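Local structure of Ddb_g0293866 (Dictyostelium discoideum, 5LW6) at residues Lys115-Asn118 with Asp119-Lys123. The protein probably binds ADP-ribose or its polymer through this macrodomain, one part of a longer protein that may act in sensing DNA damage. Sequence-based numbering, arbitrary orientation.
Sequences KHFN and DKWDK
Lys120 N donates to Phe117 O at 3.0 Å, with an N-H...O angle of 150°, and this bond closes a type I' beta turn from Phe117 to Lys120. The amide sits well above the carbonyl plane of Phe117 rather than on a lone pair. The turn overlaps the Schellman motif that ends helix 107-116: Asn118, with positive phi, is its C-prime residue, Asn118 N reaches Lys115 O at 3.1 Å and Asp119 N pairs with Lys114 O. Asp119 also has positive phi, as the central pair of a type I' turn requires. Past the turn the chain doubles back, and Phe117 meets Trp121 in a T-shaped (edge-to-face) stack, with ring centroids 5.1 Å apart and planes at 86°. Trp121 has CG anti to its own N, chi1 -170°, which presents the six-membered ring to the Phe117 edge. The indole also touches Ile110, Phe113 and Lys114 of the helix and meets the Phe125 ring, while NE1 bonds to Phe125 O, tying the loop to the start of strand 125-130. Replacing Trp121 by alanine would probably leave the buried Phe117 edge without its aromatic partner and Phe125 O without this donor. Exposed Lys120 bends at chi3 and brings CE within 3.5 Å of Asn118 O. Within the stack, Phe117 CE2 stands 3.7 Å above the plane of Trp121, over the ring centre.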
ATOM      1  N   LYS A 115      -5.548   1.596 -20.495  1.00 16.27           N
ATOM      2  CA  LYS A 115      -6.613   2.442 -20.962  1.00 16.98           C
ATOM      3  C   LYS A 115      -6.736   3.687 -20.085  1.00 17.88           C
ATOM      4  O   LYS A 115      -6.820   4.802 -20.595  1.00 17.41           O
ATOM      5  CB  LYS A 115      -7.908   1.637 -20.989  1.00 21.28           C
ATOM      6  CG  LYS A 115      -9.158   2.409 -21.293  1.00 27.69           C
ATOM      7  CD  LYS A 115     -10.447   1.604 -20.960  1.00 34.35           C
ATOM      8  CE  LYS A 115     -11.686   2.266 -21.618  1.00 43.67           C
ATOM      9  NZ  LYS A 115     -13.081   1.805 -21.250  1.00 45.79           N
ATOM     10  N   HIS A 116      -6.653   3.514 -18.772  1.00 14.93           N
ATOM     11  CA  HIS A 116      -6.673   4.659 -17.858  1.00 18.10           C
ATOM     12  C   HIS A 116      -5.474   5.554 -17.937  1.00 17.71           C
ATOM     13  O   HIS A 116      -5.534   6.671 -17.533  1.00 18.06           O
ATOM     14  CB  HIS A 116      -6.885   4.156 -16.398  1.00 18.36           C
ATOM     15  CG  HIS A 116      -8.268   3.672 -16.171  1.00 19.99           C
ATOM     16  ND1 HIS A 116      -8.650   2.348 -16.285  1.00 21.49           N
ATOM     17  CD2 HIS A 116      -9.398   4.366 -15.906  1.00 20.60           C
ATOM     18  CE1 HIS A 116      -9.960   2.253 -16.111  1.00 21.48           C
ATOM     19  NE2 HIS A 116     -10.426   3.460 -15.902  1.00 20.59           N
ATOM     20  N   PHE A 117      -4.339   5.065 -18.467  1.00 15.60           N
ATOM     21  CA  PHE A 117      -3.174   5.828 -18.616  1.00 14.91           C
ATOM     22  C   PHE A 117      -3.064   6.430 -20.010  1.00 16.37           C
ATOM     23  O   PHE A 117      -2.039   7.002 -20.337  1.00 15.61           O
ATOM     24  CB  PHE A 117      -1.909   4.972 -18.397  1.00 14.81           C
ATOM     25  CG  PHE A 117      -1.787   4.357 -17.036  1.00 13.49           C
ATOM     26  CD1 PHE A 117      -2.356   5.005 -15.917  1.00 13.39           C
ATOM     27  CD2 PHE A 117      -1.059   3.180 -16.863  1.00 14.24           C
ATOM     28  CE1 PHE A 117      -2.234   4.441 -14.677  1.00 14.89           C
ATOM     29  CE2 PHE A 117      -0.919   2.605 -15.612  1.00 15.64           C
ATOM     30  CZ  PHE A 117      -1.517   3.264 -14.501  1.00 13.89           C
ATOM     31  N   ASN A 118      -4.096   6.281 -20.829  1.00 18.07           N
ATOM     32  CA  ASN A 118      -4.147   6.909 -22.125  1.00 22.27           C
ATOM     33  C   ASN A 118      -3.009   6.495 -23.019  1.00 19.94           C
ATOM     34  O   ASN A 118      -2.441   7.315 -23.763  1.00 18.14           O
ATOM     35  CB  ASN A 118      -4.219   8.437 -21.968  1.00 25.67           C
ATOM     36  CG  ASN A 118      -5.383   8.866 -21.094  1.00 31.62           C
ATOM     37  OD1 ASN A 118      -5.220   9.463 -20.027  1.00 28.57           O
ATOM     38  ND2 ASN A 118      -6.579   8.515 -21.534  1.00 34.27           N
ATOM     39  N   ASP A 119      -2.646   5.212 -22.908  1.00 21.78           N
ATOM     40  CA  ASP A 119      -1.483   4.617 -23.608  1.00 22.18           C
ATOM     41  C   ASP A 119      -0.136   5.264 -23.330  1.00 20.37           C
ATOM     42  O   ASP A 119       0.772   5.182 -24.168  1.00 21.44           O
ATOM     43  CB  ASP A 119      -1.732   4.473 -25.160  1.00 25.40           C
ATOM     44  CG  ASP A 119      -2.652   3.301 -25.501  1.00 29.27           C
ATOM     45  OD1 ASP A 119      -2.394   2.180 -25.013  1.00 26.23           O
ATOM     46  OD2 ASP A 119      -3.691   3.499 -26.210  1.00 32.47           O
ATOM     47  N   LYS A 120       0.008   5.898 -22.161  1.00 17.86           N
ATOM     48  CA  LYS A 120       1.250   6.540 -21.778  1.00 18.39           C
ATOM     49  C   LYS A 120       1.550   6.020 -20.385  1.00 16.59           C
ATOM     50  O   LYS A 120       1.512   6.718 -19.414  1.00 19.91           O
ATOM     51  CB  LYS A 120       1.180   8.051 -21.830  1.00 20.57           C
ATOM     52  CG  LYS A 120       1.056   8.630 -23.263  1.00 23.51           C
ATOM     53  CD  LYS A 120       0.699  10.091 -23.271  1.00 27.89           C
ATOM     54  CE  LYS A 120      -0.757  10.264 -22.915  1.00 31.15           C
ATOM     55  NZ  LYS A 120      -1.108  11.696 -22.912  1.00 35.27           N
ATOM     56  N   TRP A 121       1.880   4.760 -20.330  1.00 16.86           N
ATOM     57  CA  TRP A 121       2.223   4.116 -19.041  1.00 15.71           C
ATOM     58  C   TRP A 121       3.514   4.710 -18.490  1.00 16.45           C
ATOM     59  O   TRP A 121       4.547   4.660 -19.116  1.00 15.28           O
ATOM     60  CB  TRP A 121       2.345   2.631 -19.267  1.00 15.88           C
ATOM     61  CG  TRP A 121       2.458   1.804 -18.063  1.00 15.00           C
ATOM     62  CD1 TRP A 121       3.428   1.863 -17.076  1.00 16.45           C
ATOM     63  CD2 TRP A 121       1.572   0.718 -17.683  1.00 14.94           C
ATOM     64  NE1 TRP A 121       3.198   0.894 -16.128  1.00 15.84           N
ATOM     65  CE2 TRP A 121       2.087   0.164 -16.488  1.00 14.68           C
ATOM     66  CE3 TRP A 121       0.416   0.170 -18.246  1.00 14.39           C
ATOM     67  CZ2 TRP A 121       1.474  -0.887 -15.859  1.00 17.69           C
ATOM     68  CZ3 TRP A 121      -0.152  -0.891 -17.686  1.00 16.12           C
ATOM     69  CH2 TRP A 121       0.338  -1.395 -16.438  1.00 17.83           C
ATOM     70  N   ASP A 122       3.473   5.301 -17.306  1.00 13.92           N
ATOM     71  CA  ASP A 122       4.649   5.901 -16.696  1.00 13.97           C
ATOM     72  C   ASP A 122       5.723   4.882 -16.371  1.00 15.41           C
ATOM     73  O   ASP A 122       5.445   3.898 -15.716  1.00 15.44           O
ATOM     74  CB  ASP A 122       4.200   6.635 -15.420  1.00 13.79           C
ATOM     75  CG  ASP A 122       5.193   7.640 -14.945  1.00 14.26           C
ATOM     76  OD1 ASP A 122       6.374   7.264 -14.715  1.00 14.71           O
ATOM     77  OD2 ASP A 122       4.817   8.843 -14.876  1.00 16.50           O
ATOM     78  N   LYS A 123       6.959   5.092 -16.852  1.00 15.60           N
ATOM     79  CA  LYS A 123       8.112   4.193 -16.577  1.00 18.01           C
ATOM     80  C   LYS A 123       8.343   3.938 -15.097  1.00 16.59           C
ATOM     81  O   LYS A 123       8.933   2.958 -14.755  1.00 16.13           O
ATOM     82  CB  LYS A 123       9.441   4.733 -17.200  1.00 21.32           C
ATOM     83  CG  LYS A 123       9.868   6.098 -16.658  1.00 27.40           C
ATOM     84  CD  LYS A 123      11.157   6.761 -17.242  1.00 35.42           C
ATOM     85  CE  LYS A 123      11.473   7.953 -16.325  1.00 41.49           C
ATOM     86  NZ  LYS A 123      12.491   8.923 -16.803  1.00 43.75           N
TER